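Local coordinates for genome polyprotein (Chicken sicinivirus JSY, PDB 6QWT), which probably synthesises viral RNA from an RNA template, as the RNA-dependent RNA polymerase part (3Dpol) of a picornaviral polyprotein, at residues S206-D211 with T300-S305; R328-G333 with V379-R384. All blocks are in the same frame, centred on the assembly; numbering follows the deposited sequence.

Interaction 1. Residues S206-D211 with T300-S305; sequences SAVGCD and TSILNS
S206 and V208 pack on one side of helix 298-316, against S301, I302 and S305. The helix segment belongs to polymerase motif B, recognisable from its T300, N304 and S305 in the palm of picornaviral polymerases. Its partner is a loop with a type II turn from A207 to C210, closed by C210 N on A207 O; G209 takes the positive phi of that turn.

The apolar part centres on V208. Its CB lies 3.6 Å from I302 CD1, and the two side chains cross obliquely. The I302 CB points past the loop rather than at it, but chi1 -79° and chi2 -63° bring CD1 back to V208, with V208 CG1 its next nearest atom. The two valine methyls each face a serine: CG1 is 3.5 Å from S301 OG, and CG2 is 3.5 Å from S305 OG. M197 of helix 191-198 touches both S206 and I302.

The polar part joins hydroxyls. S206 OG lies 3.2 Å from S305 OG, at best a weak hydrogen bond. S301 OG turns back to its own helix and bonds to the carbonyl of V298. The S305 hydroxyl is held in place from within the helix: OG donates to S301 O at 3.0 Å, with a C=O...donor angle of 156°. That oxygen also accepts S305 N, and the two donors arrive from opposite faces of the carbonyl plane.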
loop_
_atom_site.group_PDB
_atom_site.type_symbol
_atom_site.label_atom_id
_atom_site.label_comp_id
_atom_site.label_asym_id
_atom_site.label_seq_id
_atom_site.Cartn_x
_atom_site.Cartn_y
_atom_site.Cartn_z
ATOM N N SER A 206 1.832 -11.532 4.490
ATOM C CA SER A 206 1.314 -10.406 3.728
ATOM C C SER A 206 -0.204 -10.349 3.819
ATOM O O SER A 206 -0.887 -11.368 3.669
ATOM C CB SER A 206 1.737 -10.495 2.261
ATOM O OG SER A 206 1.075 -9.513 1.490
ATOM N N ALA A 207 -0.726 -9.146 4.051
ATOM C CA ALA A 207 -2.158 -8.897 4.077
ATOM C C ALA A 207 -2.664 -8.267 2.785
ATOM O O ALA A 207 -3.841 -7.900 2.708
ATOM C CB ALA A 207 -2.518 -8.005 5.266
ATOM N N VAL A 208 -1.805 -8.137 1.772
ATOM C CA VAL A 208 -2.213 -7.522 0.513
ATOM C C VAL A 208 -3.298 -8.364 -0.142
ATOM O O VAL A 208 -3.195 -9.596 -0.222
ATOM C CB VAL A 208 -0.999 -7.348 -0.411
ATOM C CG1 VAL A 208 -1.437 -6.870 -1.788
ATOM C CG2 VAL A 208 0.001 -6.386 0.213
ATOM N N GLY A 209 -4.349 -7.698 -0.619
ATOM C CA GLY A 209 -5.498 -8.370 -1.185
ATOM C C GLY A 209 -6.576 -8.722 -0.186
ATOM O O GLY A 209 -7.555 -9.380 -0.560
ATOM N N CYS A 210 -6.434 -8.308 1.067
ATOM C CA CYS A 210 -7.407 -8.659 2.085
ATOM C C CYS A 210 -8.659 -7.803 1.965
ATOM O O CYS A 210 -8.630 -6.674 1.466
ATOM C CB CYS A 210 -6.815 -8.494 3.482
ATOM S SG CYS A 210 -6.716 -6.778 4.019
ATOM N N ASP A 211 -9.771 -8.369 2.419
ATOM C CA ASP A 211 -11.029 -7.654 2.582
ATOM C C ASP A 211 -11.274 -7.533 4.078
ATOM O O ASP A 211 -11.623 -8.530 4.729
ATOM C CB ASP A 211 -12.174 -8.408 1.898
ATOM C CG ASP A 211 -13.487 -7.659 1.960
ATOM O OD1 ASP A 211 -13.464 -6.410 1.961
ATOM O OD2 ASP A 211 -14.544 -8.324 2.004
ATOM N N THR A 300 3.863 -3.679 -6.227
ATOM C CA THR A 300 4.855 -3.114 -5.316
ATOM C C THR A 300 4.483 -3.370 -3.862
ATOM O O THR A 300 5.371 -3.558 -3.023
ATOM C CB THR A 300 5.035 -1.613 -5.594
ATOM O OG1 THR A 300 6.371 -1.370 -6.051
ATOM C CG2 THR A 300 4.764 -0.760 -4.354
ATOM N N SER A 301 3.184 -3.409 -3.548
ATOM C CA SER A 301 2.768 -3.728 -2.190
ATOM C C SER A 301 3.085 -5.178 -1.843
ATOM O O SER A 301 3.357 -5.486 -0.677
ATOM C CB SER A 301 1.277 -3.438 -2.015
ATOM O OG SER A 301 0.498 -4.207 -2.914
ATOM N N ILE A 302 3.054 -6.072 -2.834
ATOM C CA ILE A 302 3.404 -7.470 -2.594
ATOM C C ILE A 302 4.891 -7.598 -2.288
ATOM O O ILE A 302 5.289 -8.252 -1.318
ATOM C CB ILE A 302 2.995 -8.341 -3.798
ATOM C CG1 ILE A 302 1.495 -8.631 -3.759
ATOM C CG2 ILE A 302 3.776 -9.649 -3.814
ATOM C CD1 ILE A 302 1.081 -9.424 -2.552
ATOM N N LEU A 303 5.735 -6.975 -3.116
ATOM C CA LEU A 303 7.173 -7.009 -2.876
ATOM C C LEU A 303 7.559 -6.206 -1.639
ATOM O O LEU A 303 8.519 -6.565 -0.948
ATOM C CB LEU A 303 7.921 -6.495 -4.108
ATOM C CG LEU A 303 7.567 -7.214 -5.415
ATOM C CD1 LEU A 303 8.340 -6.640 -6.591
ATOM C CD2 LEU A 303 7.812 -8.712 -5.293
ATOM N N ASN A 304 6.831 -5.125 -1.344
ATOM C CA ASN A 304 7.082 -4.379 -0.115
ATOM C C ASN A 304 6.798 -5.231 1.115
ATOM O O ASN A 304 7.532 -5.161 2.108
ATOM C CB ASN A 304 6.237 -3.108 -0.079
ATOM C CG ASN A 304 6.984 -1.898 -0.604
ATOM O OD1 ASN A 304 7.764 -1.996 -1.554
ATOM N ND2 ASN A 304 6.748 -0.747 0.014
ATOM N N SER A 305 5.721 -6.024 1.071
ATOM C CA SER A 305 5.419 -6.949 2.163
ATOM C C SER A 305 6.584 -7.891 2.410
ATOM O O SER A 305 7.007 -8.093 3.554
ATOM C CB SER A 305 4.159 -7.754 1.847
ATOM O OG SER A 305 3.003 -6.943 1.890
#

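Interaction 2. Residues R328-G333 with V379-R384; sequences RILCYG and VTFLKR
The L330 and F381 side chains cross at about a right angle. L330 CD2 lies 3.8 Å from F381 CE2, approaching the ring obliquely. L330 CG is close to the same ring atom, so one branch and the branch point share the contact. F219 of helix 212-222 also touches L330.

C331 points its side chain away, toward helix 298-316, and takes part through its backbone. The F381 ring is turned with an edge to the strand here. Both C331 C and Y332 N sit near the ring plane, the nitrogen 4.0 Å from F381 CZ. F381 gets there with CG anti to its backbone N (chi1 -172°), which sends the ring out toward the strand.

Y332 contributes mainly the root of its side chain. Its CB is 4.0 Å from F381 CZ and 3.9 Å from L382 CD2. The other leucine methyl, CD1, lies obliquely to the tyrosine ring, 4.1 Å from Y332 CD1. L382 also touches its neighbour F381: its CG sits over the centre of that ring, 4.2 Å above the plane.

The partner chain is a type I' turn from F381 to R384, with backbone bonds in both directions between these two residues. R384 NH1 adds a bond to L382 O, lying in the carbonyl plane. The sequence FLKR is that of picornaviral polymerase motif E, and Y332-G333 opens the YGDD of motif C. The contact therefore sets motif E against the motif C strand of the palm.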
loop_
_atom_site.group_PDB
_atom_site.type_symbol
_atom_site.label_atom_id
_atom_site.label_comp_id
_atom_site.label_asym_id
_atom_site.label_seq_id
_atom_site.Cartn_x
_atom_site.Cartn_y
_atom_site.Cartn_z
ATOM N N ARG A 328 4.932 -14.790 14.110
ATOM C CA ARG A 328 4.042 -14.522 12.989
ATOM C C ARG A 328 4.108 -13.041 12.649
ATOM O O ARG A 328 4.089 -12.192 13.543
ATOM C CB ARG A 328 2.596 -14.929 13.293
ATOM C CG ARG A 328 1.587 -14.423 12.265
ATOM C CD ARG A 328 0.205 -15.000 12.509
ATOM N NE ARG A 328 0.175 -16.448 12.333
ATOM C CZ ARG A 328 0.086 -17.055 11.153
ATOM N NH1 ARG A 328 0.018 -16.336 10.041
ATOM N NH2 ARG A 328 0.066 -18.379 11.086
ATOM N N ILE A 329 4.186 -12.741 11.355
ATOM C CA ILE A 329 4.225 -11.372 10.857
ATOM C C ILE A 329 3.079 -11.187 9.871
ATOM O O ILE A 329 2.743 -12.106 9.116
ATOM C CB ILE A 329 5.587 -11.050 10.202
ATOM C CG1 ILE A 329 6.702 -11.062 11.254
ATOM C CG2 ILE A 329 5.551 -9.700 9.497
ATOM C CD1 ILE A 329 8.107 -10.917 10.679
ATOM N N LEU A 330 2.454 -10.010 9.903
ATOM C CA LEU A 330 1.428 -9.645 8.930
ATOM C C LEU A 330 1.670 -8.207 8.501
ATOM O O LEU A 330 1.658 -7.297 9.336
ATOM C CB LEU A 330 0.019 -9.808 9.505
ATOM C CG LEU A 330 -1.134 -9.662 8.507
ATOM C CD1 LEU A 330 -1.138 -10.802 7.498
ATOM C CD2 LEU A 330 -2.453 -9.603 9.252
ATOM N N CYS A 331 1.883 -8.007 7.204
ATOM C CA CYS A 331 2.324 -6.735 6.659
ATOM C C CYS A 331 1.396 -6.289 5.538
ATOM O O CYS A 331 0.902 -7.106 4.754
ATOM C CB CYS A 331 3.764 -6.837 6.125
ATOM S SG CYS A 331 5.043 -6.975 7.392
ATOM N N TYR A 332 1.169 -4.978 5.474
ATOM C CA TYR A 332 0.574 -4.329 4.303
ATOM C C TYR A 332 1.342 -3.026 4.101
ATOM O O TYR A 332 1.111 -2.050 4.818
ATOM C CB TYR A 332 -0.921 -4.073 4.473
ATOM C CG TYR A 332 -1.670 -3.887 3.157
ATOM C CD1 TYR A 332 -2.850 -4.580 2.898
ATOM C CD2 TYR A 332 -1.195 -3.023 2.175
ATOM C CE1 TYR A 332 -3.531 -4.415 1.699
ATOM C CE2 TYR A 332 -1.866 -2.855 0.976
ATOM C CZ TYR A 332 -3.032 -3.553 0.744
ATOM O OH TYR A 332 -3.699 -3.384 -0.447
ATOM N N GLY A 333 2.243 -3.012 3.124
ATOM C CA GLY A 333 3.093 -1.846 2.933
ATOM C C GLY A 333 4.036 -1.679 4.109
ATOM O O GLY A 333 4.777 -2.596 4.478
ATOM N N VAL A 379 -4.200 -3.394 19.547
ATOM C CA VAL A 379 -3.455 -3.178 18.315
ATOM C C VAL A 379 -4.370 -2.607 17.238
ATOM O O VAL A 379 -5.566 -2.914 17.175
ATOM C CB VAL A 379 -2.810 -4.514 17.887
ATOM C CG1 VAL A 379 -3.391 -5.021 16.576
ATOM C CG2 VAL A 379 -1.296 -4.397 17.836
ATOM N N THR A 380 -3.806 -1.746 16.391
ATOM C CA THR A 380 -4.483 -1.244 15.201
ATOM C C THR A 380 -3.707 -1.673 13.963
ATOM O O THR A 380 -2.472 -1.660 13.956
ATOM C CB THR A 380 -4.624 0.285 15.212
ATOM O OG1 THR A 380 -3.332 0.891 15.070
ATOM C CG2 THR A 380 -5.270 0.759 16.506
ATOM N N PHE A 381 -4.441 -2.057 12.922
ATOM C CA PHE A 381 -3.861 -2.495 11.657
ATOM C C PHE A 381 -4.691 -1.886 10.541
ATOM O O PHE A 381 -5.902 -2.119 10.479
ATOM C CB PHE A 381 -3.843 -4.026 11.555
ATOM C CG PHE A 381 -3.098 -4.549 10.359
ATOM C CD1 PHE A 381 -1.808 -4.119 10.086
ATOM C CD2 PHE A 381 -3.685 -5.475 9.510
ATOM C CE1 PHE A 381 -1.117 -4.601 8.986
ATOM C CE2 PHE A 381 -3.001 -5.961 8.410
ATOM C CZ PHE A 381 -1.714 -5.524 8.147
ATOM N N LEU A 382 -4.046 -1.110 9.670
ATOM C CA LEU A 382 -4.744 -0.337 8.643
ATOM C C LEU A 382 -5.813 0.553 9.277
ATOM O O LEU A 382 -6.962 0.612 8.830
ATOM C CB LEU A 382 -5.348 -1.252 7.575
ATOM C CG LEU A 382 -4.383 -2.196 6.852
ATOM C CD1 LEU A 382 -5.150 -3.207 6.006
ATOM C CD2 LEU A 382 -3.398 -1.409 5.997
ATOM N N LYS A 383 -5.419 1.232 10.357
ATOM C CA LYS A 383 -6.265 2.165 11.100
ATOM C C LYS A 383 -7.473 1.491 11.752
ATOM O O LYS A 383 -8.437 2.171 12.120
ATOM C CB LYS A 383 -6.732 3.323 10.207
ATOM C CG LYS A 383 -5.607 4.224 9.702
ATOM C CD LYS A 383 -6.158 5.385 8.879
ATOM C CE LYS A 383 -5.659 6.730 9.397
ATOM N NZ LYS A 383 -6.626 7.838 9.122
ATOM N N ARG A 384 -7.447 0.169 11.933
ATOM C CA ARG A 384 -8.600 -0.560 12.448
ATOM C C ARG A 384 -8.226 -1.390 13.667
ATOM O O ARG A 384 -7.186 -2.056 13.683
ATOM C CB ARG A 384 -9.198 -1.487 11.380
ATOM C CG ARG A 384 -9.705 -0.778 10.131
ATOM C CD ARG A 384 -9.635 -1.713 8.931
ATOM N NE ARG A 384 -10.510 -1.304 7.835
ATOM C CZ ARG A 384 -10.125 -0.542 6.815
ATOM N NH1 ARG A 384 -8.878 -0.094 6.753
ATOM N NH2 ARG A 384 -10.986 -0.228 5.856
#

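In the fold
Interactions 1 and 2 are neighbours in the palm, with centres about 11 Å apart. Along the chain they come in series: interaction 1 closes on helix 298-316, and the next secondary-structure element is strand 327-332 of interaction 2. That strand is an outer member of the antiparallel four-stranded sheet. The loop 206-211 bridges the two. A207 N probably bonds to C331 O at 2.7 Å, and F381 touches A207. V208 CA also packs on Y332 CE1, 3.6 Å apart. The loop thus lies where motifs B, C and E meet in a largely buried cluster, consistent with the catalytic palm of viral RNA polymerases.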